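PDB 3K12: uncharacterized protein A6V7T0 from Pseudomonas aeruginosa, which is of unknown function but belongs to the YjgF-like (endoribonuclease L-PSP) family of small alpha-beta proteins and assembles as a trimer. Local coordinates for residues Ser55-Leu67 and Trp80-Arg92. Sequence-based numbering, arbitrary orientation. Where two conformers were deposited one is given.
Sequences SDRGQVLSVRILL and WDQWFPEGRAPTR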
# COMPACT_ATOMS: atom_id res chain seq x y z
N SER D 55 -0.79 -20.91 -0.75
CA SER D 55 0.06 -20.06 0.09
C SER D 55 -0.31 -20.32 1.55
O SER D 55 -1.13 -21.20 1.86
CB SER D 55 -0.13 -18.59 -0.28
OG SER D 55 0.75 -17.71 0.44
N ASP D 56 0.28 -19.54 2.46
CA ASP D 56 0.06 -19.76 3.89
C ASP D 56 0.56 -18.54 4.65
O ASP D 56 1.20 -17.65 4.07
CB ASP D 56 0.71 -21.06 4.39
CG ASP D 56 2.21 -21.07 4.24
OD1 ASP D 56 2.87 -20.34 5.01
OD2 ASP D 56 2.74 -21.79 3.37
N ARG D 57 0.30 -18.49 5.95
CA ARG D 57 0.60 -17.29 6.73
C ARG D 57 2.08 -17.04 6.95
O ARG D 57 2.42 -15.97 7.46
CB ARG D 57 -0.12 -17.29 8.09
CG ARG D 57 0.43 -18.31 9.09
CD ARG D 57 -0.29 -18.12 10.42
NE ARG D 57 -1.64 -18.65 10.31
CZ ARG D 57 -2.42 -18.89 11.37
NH1 ARG D 57 -2.00 -18.57 12.58
NH2 ARG D 57 -3.62 -19.44 11.19
N GLY D 58 2.91 -18.00 6.56
CA GLY D 58 4.36 -17.83 6.60
C GLY D 58 4.91 -17.25 5.31
O GLY D 58 6.11 -17.10 5.19
N GLN D 59 4.04 -16.94 4.34
CA GLN D 59 4.48 -16.47 3.02
C GLN D 59 3.99 -15.06 2.72
O GLN D 59 3.99 -14.63 1.54
CB GLN D 59 3.98 -17.42 1.93
CG GLN D 59 4.57 -18.84 2.02
CD GLN D 59 4.33 -19.63 0.75
OE1 GLN D 59 3.84 -20.77 0.79
NE2 GLN D 59 4.66 -19.04 -0.39
N VAL D 60 3.54 -14.32 3.73
CA VAL D 60 3.05 -12.97 3.46
C VAL D 60 4.25 -12.03 3.34
O VAL D 60 5.29 -12.19 4.00
CB VAL D 60 2.06 -12.54 4.53
CG1 VAL D 60 1.41 -11.20 4.22
CG2 VAL D 60 0.98 -13.63 4.69
N LEU D 61 4.11 -11.04 2.46
CA LEU D 61 5.24 -10.14 2.16
C LEU D 61 5.00 -8.77 2.76
O LEU D 61 5.90 -8.22 3.41
CB LEU D 61 5.42 -10.00 0.64
CG LEU D 61 5.79 -11.33 -0.02
CD1 LEU D 61 5.62 -11.24 -1.54
CD2 LEU D 61 7.20 -11.86 0.32
N SER D 62 3.79 -8.20 2.55
CA SER D 62 3.48 -6.88 3.11
C SER D 62 2.05 -6.83 3.56
O SER D 62 1.17 -7.42 2.91
CB SER D 62 3.75 -5.73 2.09
OG SER D 62 2.87 -5.81 1.00
N VAL D 63 1.80 -6.12 4.66
CA VAL D 63 0.43 -5.85 5.11
C VAL D 63 0.31 -4.38 5.45
O VAL D 63 1.09 -3.86 6.26
CB VAL D 63 0.01 -6.73 6.35
CG1 VAL D 63 -1.46 -6.46 6.72
CG2 VAL D 63 0.23 -8.17 6.03
N ARG D 64 -0.62 -3.69 4.81
CA ARG D 64 -0.97 -2.33 5.16
C ARG D 64 -2.09 -2.42 6.16
O ARG D 64 -3.10 -3.08 5.92
CB ARG D 64 -1.41 -1.58 3.89
CG ARG D 64 -1.76 -0.12 4.13
CD ARG D 64 -0.53 0.73 4.51
NE ARG D 64 -0.94 2.12 4.56
CZ ARG D 64 -1.15 2.83 5.66
NH1 ARG D 64 -1.61 4.06 5.54
NH2 ARG D 64 -0.86 2.33 6.87
N ILE D 65 -1.90 -1.80 7.31
CA ILE D 65 -2.90 -1.87 8.40
C ILE D 65 -3.47 -0.50 8.67
O ILE D 65 -2.73 0.42 9.06
CB ILE D 65 -2.28 -2.42 9.71
CG1 ILE D 65 -1.60 -3.76 9.44
CG2 ILE D 65 -3.36 -2.56 10.79
CD1 ILE D 65 -0.81 -4.35 10.67
N LEU D 66 -4.77 -0.36 8.44
CA LEU D 66 -5.48 0.90 8.66
C LEU D 66 -6.28 0.72 9.94
O LEU D 66 -7.17 -0.11 10.00
CB LEU D 66 -6.39 1.23 7.45
CG LEU D 66 -5.75 1.08 6.07
CD1 LEU D 66 -6.82 1.26 4.99
CD2 LEU D 66 -4.67 2.16 5.92
N LEU D 67 -5.94 1.50 10.96
CA LEU D 67 -6.49 1.32 12.30
C LEU D 67 -7.43 2.48 12.60
O LEU D 67 -7.06 3.63 12.42
CB LEU D 67 -5.34 1.24 13.31
CG LEU D 67 -5.75 1.05 14.78
CD1 LEU D 67 -6.34 -0.33 15.05
CD2 LEU D 67 -4.47 1.16 15.62
N TRP D 80 -1.60 -9.87 16.47
CA TRP D 80 -0.53 -9.97 15.49
C TRP D 80 0.65 -10.81 16.01
O TRP D 80 1.15 -11.69 15.32
CB TRP D 80 -0.06 -8.55 15.10
CG TRP D 80 0.96 -8.52 14.01
CD1 TRP D 80 2.30 -8.61 14.14
CD2 TRP D 80 0.70 -8.41 12.59
NE1 TRP D 80 2.92 -8.57 12.90
CE2 TRP D 80 1.95 -8.44 11.94
CE3 TRP D 80 -0.46 -8.29 11.82
CZ2 TRP D 80 2.09 -8.34 10.53
CZ3 TRP D 80 -0.34 -8.18 10.43
CH2 TRP D 80 0.93 -8.21 9.80
N ASP D 81 1.05 -10.53 17.25
CA ASP D 81 2.18 -11.21 17.87
C ASP D 81 1.90 -12.69 18.21
O ASP D 81 2.84 -13.48 18.39
CB ASP D 81 2.64 -10.45 19.12
CG ASP D 81 3.25 -9.09 18.81
OD1 ASP D 81 3.61 -8.83 17.64
OD2 ASP D 81 3.37 -8.27 19.75
N GLN D 82 0.64 -13.05 18.25
CA GLN D 82 0.23 -14.44 18.52
C GLN D 82 -0.03 -15.25 17.28
O GLN D 82 -0.33 -16.41 17.38
CB GLN D 82 -1.07 -14.46 19.36
CG GLN D 82 -0.83 -14.08 20.79
CD GLN D 82 -2.09 -13.80 21.57
OE1 GLN D 82 -3.22 -14.14 21.16
NE2 GLN D 82 -1.92 -13.17 22.72
N TRP D 83 0.06 -14.63 16.11
CA TRP D 83 -0.47 -15.23 14.89
C TRP D 83 0.57 -15.90 13.99
O TRP D 83 0.33 -16.96 13.43
CB TRP D 83 -1.22 -14.14 14.09
CG TRP D 83 -2.02 -14.72 12.96
CD1 TRP D 83 -1.66 -14.76 11.65
CD2 TRP D 83 -3.31 -15.31 13.04
NE1 TRP D 83 -2.64 -15.38 10.90
CE2 TRP D 83 -3.67 -15.73 11.73
CE3 TRP D 83 -4.20 -15.53 14.09
CZ2 TRP D 83 -4.90 -16.36 11.46
CZ3 TRP D 83 -5.43 -16.14 13.80
CH2 TRP D 83 -5.76 -16.53 12.50
N PHE D 84 1.69 -15.22 13.78
CA PHE D 84 2.65 -15.65 12.77
C PHE D 84 3.78 -16.50 13.33
O PHE D 84 4.19 -16.29 14.48
CB PHE D 84 3.26 -14.42 12.05
CG PHE D 84 2.26 -13.64 11.24
CD1 PHE D 84 1.90 -14.08 9.95
CD2 PHE D 84 1.70 -12.48 11.73
CE1 PHE D 84 1.00 -13.37 9.19
CE2 PHE D 84 0.78 -11.74 10.98
CZ PHE D 84 0.42 -12.20 9.68
N PRO D 85 4.27 -17.48 12.53
CA PRO D 85 5.44 -18.26 12.96
C PRO D 85 6.63 -17.34 13.25
O PRO D 85 6.81 -16.30 12.59
CB PRO D 85 5.70 -19.21 11.79
CG PRO D 85 4.71 -18.85 10.72
CD PRO D 85 3.74 -17.87 11.22
N GLU D 86 7.45 -17.70 14.23
CA GLU D 86 8.57 -16.86 14.64
C GLU D 86 9.46 -16.53 13.45
O GLU D 86 9.87 -17.41 12.72
CB GLU D 86 9.41 -17.54 15.76
CG GLU D 86 10.52 -16.58 16.25
CD GLU D 86 11.49 -17.15 17.27
OE1 GLU D 86 11.49 -18.37 17.49
OE2 GLU D 86 12.27 -16.34 17.84
N GLY D 87 9.74 -15.24 13.31
CA GLY D 87 10.66 -14.76 12.29
C GLY D 87 10.07 -14.64 10.90
O GLY D 87 10.75 -14.11 10.00
N ARG D 88 8.82 -15.07 10.70
CA ARG D 88 8.21 -15.09 9.37
C ARG D 88 7.05 -14.12 9.22
O ARG D 88 6.35 -14.15 8.20
CB ARG D 88 7.78 -16.50 8.96
CG ARG D 88 8.94 -17.45 8.64
CD ARG D 88 8.42 -18.74 7.99
NE ARG D 88 7.98 -19.74 8.97
CZ ARG D 88 7.21 -20.78 8.68
NH1 ARG D 88 6.87 -21.66 9.63
NH2 ARG D 88 6.76 -20.96 7.45
N ALA D 89 6.82 -13.26 10.21
CA ALA D 89 5.79 -12.24 10.05
C ALA D 89 6.12 -11.30 8.91
O ALA D 89 7.29 -10.97 8.66
CB ALA D 89 5.56 -11.44 11.32
N PRO D 90 5.07 -10.84 8.21
CA PRO D 90 5.36 -9.98 7.06
C PRO D 90 5.73 -8.57 7.47
O PRO D 90 5.45 -8.13 8.61
CB PRO D 90 4.02 -9.94 6.34
CG PRO D 90 2.98 -10.08 7.48
CD PRO D 90 3.63 -11.12 8.37
N THR D 91 6.31 -7.84 6.51
CA THR D 91 6.48 -6.40 6.70
C THR D 91 5.12 -5.75 6.85
O THR D 91 4.14 -6.23 6.28
CB THR D 91 7.28 -5.75 5.55
OG1 THR D 91 6.46 -5.69 4.36
CG2 THR D 91 8.57 -6.50 5.30
N ARG D 92 5.05 -4.65 7.59
CA ARG D 92 3.79 -3.99 7.86
C ARG D 92 3.97 -2.49 7.96
O ARG D 92 5.07 -2.00 8.23
CB ARG D 92 3.07 -4.59 9.08
CG ARG D 92 3.94 -4.84 10.29
CD ARG D 92 3.11 -5.15 11.53
NE ARG D 92 2.66 -3.96 12.24
CZ ARG D 92 1.89 -4.01 13.33
NH1 ARG D 92 1.48 -5.19 13.80
NH2 ARG D 92 1.50 -2.89 13.92
O HOH W 1 4.25 -14.24 6.54
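Two parallel strands of a beta-alpha-beta unit meet here: strand 60-67 runs parallel to the start of strand 91-96, and Trp80 of helix 73-83 packs on the face carrying Val63 and Arg92. Leu61 O opens the pairing, accepting Thr91 OG1 at 2.8 Å on a lone pair, in the carbonyl plane, and more weakly Thr91 N. With chi1 at 72°, OG1 lies between the backbone N and the carbonyl carbon of Thr91, which brings it to Leu61 O. Two residues on, Val63 N donates to Thr91 O (2.8 Å). Val63 CG2 touches Pro90 CG at 3.6 Å and meets the edge of the Trp80 ring, while Ile65 CD1 sits over one face of the Arg92 guanidinium, whose NH2 is hydrogen-bonded to Asn77. At the other end the Arg57 guanidinium lies flat on Trp83, planes 4° apart and centres 3.8 Å apart. The Arg57 chain bends at chi3 (74°), and NH1 reaches Trp83 O in the guanidinium plane, at 3.0 Å; NH2 forms a salt bridge with Asp47, outside this contact. Between these ends, a water accepts from Val60 N (2.9 Å). Together these bonds should hold the guanidinium in one rotation, tying the loop before strand 60-67 to Trp83 and, through Asp47, to helix 35-52.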